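Local coordinates for O-methyltransferase family 2 (Planctopirus limnophila, PDB 5I2H), which probably transfers methyl groups from S-adenosyl-L-methionine to hydroxyl groups of small molecules and binds the flavone apigenin, at residues Glu48-Leu53 against Ala85-Leu90; Pro185-Lys190 against Pro262-Leu267. All coordinates share one frame; numbering follows the deposited sequence. Where two conformers were deposited one is given.

Interaction 1. Residues Glu48-Leu53 against Ala85-Leu90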
loop_
_atom_site.group_PDB
_atom_site.type_symbol
_atom_site.label_atom_id
_atom_site.label_comp_id
_atom_site.label_asym_id
_atom_site.label_seq_id
_atom_site.Cartn_x
_atom_site.Cartn_y
_atom_site.Cartn_z
ATOM N N GLU A 48 13.815 -12.116 20.826
ATOM C CA GLU A 48 14.636 -12.909 21.726
ATOM C C GLU A 48 16.107 -12.785 21.400
ATOM O O GLU A 48 16.947 -12.730 22.305
ATOM C CB GLU A 48 14.251 -14.375 21.636
ATOM C CG GLU A 48 12.826 -14.662 21.901
ATOM C CD GLU A 48 12.629 -16.142 22.201
ATOM O OE1 GLU A 48 13.571 -16.745 22.767
ATOM O OE2 GLU A 48 11.559 -16.689 21.852
ATOM N N SER A 49 16.444 -12.804 20.115
ATOM C CA SER A 49 17.821 -12.881 19.665
ATOM C C SER A 49 17.865 -12.820 18.143
ATOM O O SER A 49 16.970 -13.351 17.471
ATOM C CB SER A 49 18.474 -14.169 20.165
ATOM O OG SER A 49 19.381 -14.640 19.209
ATOM N N PRO A 50 18.883 -12.187 17.566
ATOM C CA PRO A 50 19.059 -12.270 16.113
ATOM C C PRO A 50 19.240 -13.723 15.687
ATOM O O PRO A 50 19.757 -14.549 16.438
ATOM C CB PRO A 50 20.323 -11.438 15.852
ATOM C CG PRO A 50 20.583 -10.683 17.078
ATOM C CD PRO A 50 19.934 -11.396 18.219
ATOM N N LEU A 51 18.814 -14.030 14.461
ATOM C CA LEU A 51 18.931 -15.374 13.908
ATOM C C LEU A 51 19.449 -15.323 12.483
ATOM O O LEU A 51 19.140 -14.398 11.728
ATOM C CB LEU A 51 17.595 -16.114 13.872
ATOM C CG LEU A 51 16.868 -16.347 15.171
ATOM C CD1 LEU A 51 15.526 -16.937 14.872
ATOM C CD2 LEU A 51 17.701 -17.301 16.097
ATOM N N SER A 52 20.200 -16.356 12.112
ATOM C CA SER A 52 20.543 -16.573 10.717
ATOM C C SER A 52 19.289 -16.873 9.904
ATOM O O SER A 52 18.246 -17.279 10.439
ATOM C CB SER A 52 21.511 -17.749 10.576
ATOM O OG SER A 52 20.803 -18.974 10.643
ATOM N N LEU A 53 19.404 -16.676 8.587
ATOM C CA LEU A 53 18.284 -16.992 7.708
ATOM C C LEU A 53 17.894 -18.457 7.841
ATOM O O LEU A 53 16.704 -18.791 7.906
ATOM C CB LEU A 53 18.640 -16.660 6.264
ATOM C CG LEU A 53 17.497 -16.862 5.280
ATOM C CD1 LEU A 53 16.491 -15.701 5.355
ATOM C CD2 LEU A 53 18.041 -17.036 3.887
ATOM N N ALA A 85 26.913 -9.542 8.331
ATOM C CA ALA A 85 27.289 -10.704 9.126
ATOM C C ALA A 85 26.188 -11.765 9.144
ATOM O O ALA A 85 26.112 -12.565 10.071
ATOM C CB ALA A 85 27.643 -10.280 10.548
ATOM N N GLY A 86 25.326 -11.762 8.127
ATOM C CA GLY A 86 24.358 -12.831 7.940
ATOM C C GLY A 86 23.109 -12.810 8.811
ATOM O O GLY A 86 22.014 -13.147 8.337
ATOM N N GLU A 87 23.246 -12.407 10.073
ATOM C CA GLU A 87 22.141 -12.516 11.014
ATOM C C GLU A 87 21.035 -11.503 10.720
ATOM O O GLU A 87 21.274 -10.412 10.182
ATOM C CB GLU A 87 22.634 -12.316 12.440
ATOM C CG GLU A 87 23.361 -13.519 12.998
ATOM C CD GLU A 87 23.605 -13.394 14.478
ATOM O OE1 GLU A 87 23.794 -12.244 14.955
ATOM O OE2 GLU A 87 23.594 -14.445 15.163
ATOM N N ILE A 88 19.815 -11.873 11.093
ATOM C CA ILE A 88 18.628 -11.036 10.926
ATOM C C ILE A 88 18.176 -10.578 12.308
ATOM O O ILE A 88 17.996 -11.406 13.211
ATOM C CB ILE A 88 17.504 -11.799 10.203
ATOM C CG1 ILE A 88 17.989 -12.323 8.837
ATOM C CG2 ILE A 88 16.256 -10.912 10.052
ATOM C CD1 ILE A 88 17.202 -13.508 8.334
ATOM N N ASP A 89 17.981 -9.272 12.475
ATOM C CA ASP A 89 17.571 -8.700 13.760
ATOM C C ASP A 89 16.421 -7.707 13.589
ATOM O O ASP A 89 16.160 -7.209 12.497
ATOM C CB ASP A 89 18.750 -8.001 14.443
ATOM C CG ASP A 89 18.553 -7.816 15.941
ATOM O OD1 ASP A 89 17.545 -8.323 16.518
ATOM O OD2 ASP A 89 19.427 -7.164 16.540
ATOM N N LEU A 90 15.751 -7.388 14.700
ATOM C CA LEU A 90 14.777 -6.300 14.675
ATOM C C LEU A 90 15.484 -4.956 14.620
ATOM O O LEU A 90 16.573 -4.790 15.171
ATOM C CB LEU A 90 13.884 -6.327 15.918
ATOM C CG LEU A 90 13.083 -7.590 16.175
ATOM C CD1 LEU A 90 12.194 -7.396 17.427
ATOM C CD2 LEU A 90 12.240 -7.932 14.935
HETATM O O HOH W 1 21.445 -15.746 7.555
#

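Interaction 2. Residues Pro185-Lys190 against Pro262-Leu267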
loop_
_atom_site.group_PDB
_atom_site.type_symbol
_atom_site.label_atom_id
_atom_site.label_comp_id
_atom_site.label_asym_id
_atom_site.label_seq_id
_atom_site.Cartn_x
_atom_site.Cartn_y
_atom_site.Cartn_z
ATOM N N PRO A 185 27.056 -7.702 -36.002
ATOM C CA PRO A 185 26.318 -8.254 -37.144
ATOM C C PRO A 185 25.846 -9.659 -36.808
ATOM O O PRO A 185 26.561 -10.429 -36.158
ATOM C CB PRO A 185 27.345 -8.260 -38.276
ATOM C CG PRO A 185 28.369 -7.240 -37.868
ATOM C CD PRO A 185 28.420 -7.264 -36.371
ATOM N N GLY A 186 24.606 -9.976 -37.209
ATOM C CA GLY A 186 24.035 -11.263 -36.873
ATOM C C GLY A 186 24.680 -12.403 -37.643
ATOM O O GLY A 186 25.279 -12.227 -38.704
ATOM N N LYS A 187 24.529 -13.607 -37.096
ATOM C CA LYS A 187 25.109 -14.806 -37.674
ATOM C C LYS A 187 24.075 -15.761 -38.239
ATOM O O LYS A 187 24.456 -16.778 -38.821
ATOM C CB LYS A 187 25.926 -15.547 -36.613
ATOM C CG LYS A 187 27.160 -14.795 -36.156
ATOM C CD LYS A 187 27.952 -15.681 -35.220
ATOM C CE LYS A 187 29.341 -15.138 -34.925
ATOM N NZ LYS A 187 30.079 -16.082 -34.020
ATOM N N ILE A 188 22.789 -15.492 -38.039
ATOM C CA ILE A 188 21.736 -16.388 -38.498
ATOM C C ILE A 188 21.245 -16.001 -39.895
ATOM O O ILE A 188 21.101 -16.861 -40.766
ATOM C CB ILE A 188 20.569 -16.426 -37.476
ATOM C CG1 ILE A 188 21.057 -16.648 -36.017
ATOM C CG2 ILE A 188 19.549 -17.480 -37.892
ATOM C CD1 ILE A 188 21.810 -17.956 -35.744
ATOM N N LEU A 189 20.982 -14.713 -40.142
ATOM C CA LEU A 189 20.542 -14.251 -41.458
ATOM C C LEU A 189 21.749 -14.050 -42.370
ATOM O O LEU A 189 22.760 -13.473 -41.958
ATOM C CB LEU A 189 19.793 -12.929 -41.359
ATOM C CG LEU A 189 18.638 -12.857 -40.370
ATOM C CD1 LEU A 189 18.157 -11.417 -40.239
ATOM C CD2 LEU A 189 17.505 -13.783 -40.793
ATOM N N LYS A 190 21.629 -14.473 -43.625
ATOM C CA LYS A 190 22.783 -14.388 -44.535
ATOM C C LYS A 190 22.763 -13.127 -45.401
ATOM O O LYS A 190 21.695 -12.624 -45.770
ATOM C CB LYS A 190 22.849 -15.628 -45.428
ATOM N N PRO A 262 17.069 -21.116 -34.006
ATOM C CA PRO A 262 18.313 -20.337 -34.074
ATOM C C PRO A 262 18.031 -18.856 -33.910
ATOM O O PRO A 262 17.078 -18.321 -34.478
ATOM C CB PRO A 262 18.852 -20.654 -35.476
ATOM C CG PRO A 262 18.271 -21.976 -35.815
ATOM C CD PRO A 262 16.884 -21.953 -35.200
ATOM N N ALA A 263 18.878 -18.195 -33.135
ATOM C CA ALA A 263 18.719 -16.781 -32.837
ATOM C C ALA A 263 20.059 -16.184 -32.460
ATOM O O ALA A 263 20.939 -16.880 -31.948
ATOM C CB ALA A 263 17.726 -16.575 -31.690
ATOM N N ASP A 264 20.194 -14.878 -32.697
ATOM C CA ASP A 264 21.364 -14.145 -32.223
ATOM C C ASP A 264 21.183 -13.681 -30.778
ATOM O O ASP A 264 22.106 -13.775 -29.970
ATOM C CB ASP A 264 21.613 -12.929 -33.113
ATOM C CG ASP A 264 21.996 -13.317 -34.540
ATOM O OD1 ASP A 264 23.118 -13.848 -34.743
ATOM O OD2 ASP A 264 21.192 -13.100 -35.457
ATOM N N ASP A 265 20.014 -13.138 -30.460
ATOM C CA ASP A 265 19.680 -12.626 -29.130
ATOM C C ASP A 265 18.487 -13.398 -28.607
ATOM O O ASP A 265 17.538 -13.648 -29.365
ATOM C CB ASP A 265 19.293 -11.149 -29.170
ATOM C CG ASP A 265 20.470 -10.247 -29.554
ATOM O OD1 ASP A 265 21.605 -10.575 -29.175
ATOM O OD2 ASP A 265 20.251 -9.233 -30.229
ATOM N N ILE A 266 18.504 -13.729 -27.314
ATOM C CA ILE A 266 17.363 -14.366 -26.664
ATOM C C ILE A 266 16.924 -13.482 -25.505
ATOM O O ILE A 266 17.741 -13.135 -24.641
ATOM C CB ILE A 266 17.696 -15.787 -26.191
ATOM C CG1 ILE A 266 17.988 -16.642 -27.424
ATOM C CG2 ILE A 266 16.533 -16.347 -25.383
ATOM C CD1 ILE A 266 18.473 -18.034 -27.088
ATOM N N LEU A 267 15.646 -13.101 -25.499
ATOM C CA LEU A 267 15.062 -12.227 -24.483
ATOM C C LEU A 267 14.218 -13.052 -23.503
ATOM O O LEU A 267 13.338 -13.838 -23.912
ATOM C CB LEU A 267 14.205 -11.150 -25.160
ATOM C CG LEU A 267 13.417 -10.222 -24.220
ATOM C CD1 LEU A 267 14.394 -9.444 -23.300
ATOM C CD2 LEU A 267 12.514 -9.258 -25.001
HETATM O O HOH W 2 21.289 -12.956 -38.054
#

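Interaction 1. Residues Glu48-Leu53 against Ala85-Leu90
L51 and I88 face each other as a single antiparallel, hydrogen-bonded bridge, and the rest of the contact is arranged around that pair. L51 N donates to I88 O at 3.0 Å, while I88 N returns a shorter bond of 2.7 Å to L51 O. Next to the bridge, P50 CA lies 3.2 Å from I88 O in a CA-H...O contact, which gives that carbonyl a second neighbour.

The close-packed part lies on the inner side. One of two deposited conformers of I88 has CG1 beside its backbone N (chi1 -57°), and this conformer carries CD1 to 3.8 Å from L53 CD1; the two side chains cross obliquely. The same I88 CD1 also sits 3.7 Å from L53 CA. L53 reaches there with CG anti to its own N (chi1 -176°).

The outer side is looser and nearer solvent. The ring of P50 runs side by side with D89, its CG 3.7 Å from D89 CG, and its CB touches E87 OE1 at 3.7 Å; both are van der Waals contacts. Near G86, a water donates to G86 O at 2.8 Å and also lies by L53 N, too close there for the distance to be trusted.

The bridge topology and the family's helix-turn-helix relationship are consistent with a winged-helix unit, with L51 as a minimal first strand against the wing hairpin. S52 is the N-cap of helix 53-60, its OG bonded to E55 N, and D89 pairs through OD1 with R95. L51 packs on L46 of helix 42-48 and L56 of helix 53-60, whereas I88 rests on L80 of strand 80-82 and V71 of helix 64-76.

Interaction 2. Residues Pro185-Lys190 against Pro262-Leu267
I188 lies against D264 and P262 at the N-terminal ends of two central parallel strands of the Rossmann-like methyltransferase fold, where the loop before strand 199-203 meets the chain leading into strand 265-269. These three residues account for most of the buried surface. The CB of I188 points toward the 262-267 segment. From there its CD1 reaches P262 CB at 4.0 Å, and CG2 meets the same carbon, so P262 CB touches the ends of both branches of the isoleucine, which crosses the proline at about a right angle. CG1, the carbon that carries CD1, is set beside the backbone N (chi1 -49°) and passes 3.6 Å from D264 OD2; the two side chains slide past each other in opposite directions.

D264 is buried, and its carboxylate is satisfied mainly by main-chain N-H groups. K187 N donates to OD1 over 2.8 Å and almost straight, at 178°, coming from the syn side and 24° out of the carboxylate plane. V199 N, at the start of strand 199-203, bonds to OD2. Such donors would probably favour the charged form. G186 CA adds a close approach to OD1, at 3.5 Å. The lysine's own amine turns elsewhere, to E293 O. A water finishes the link: it donates to D264 OD2 at 2.6 Å and accepts from L189 N at 2.7 Å.

Interactions 1 and 2 are far apart: their centres are 48 Å from each other and their nearest atoms about 28 Å, on opposite sides of the chain's centre. They come in series, 48-53 with 85-90 closing before 185-190 with 262-267 opens, and helix 154-179 lies between them along the chain. Interaction 1 belongs to the helical dimerisation region and includes strand 88-90 of the two-stranded sheet with 80-82; interaction 2 lies where strands 199-203 and 265-269 begin, in the middle of the seven-stranded sheet of the methyltransferase region. Each contact is therefore local to its own family region, the two share no residue or sheet, and neither touches the other protein chain of the assembly.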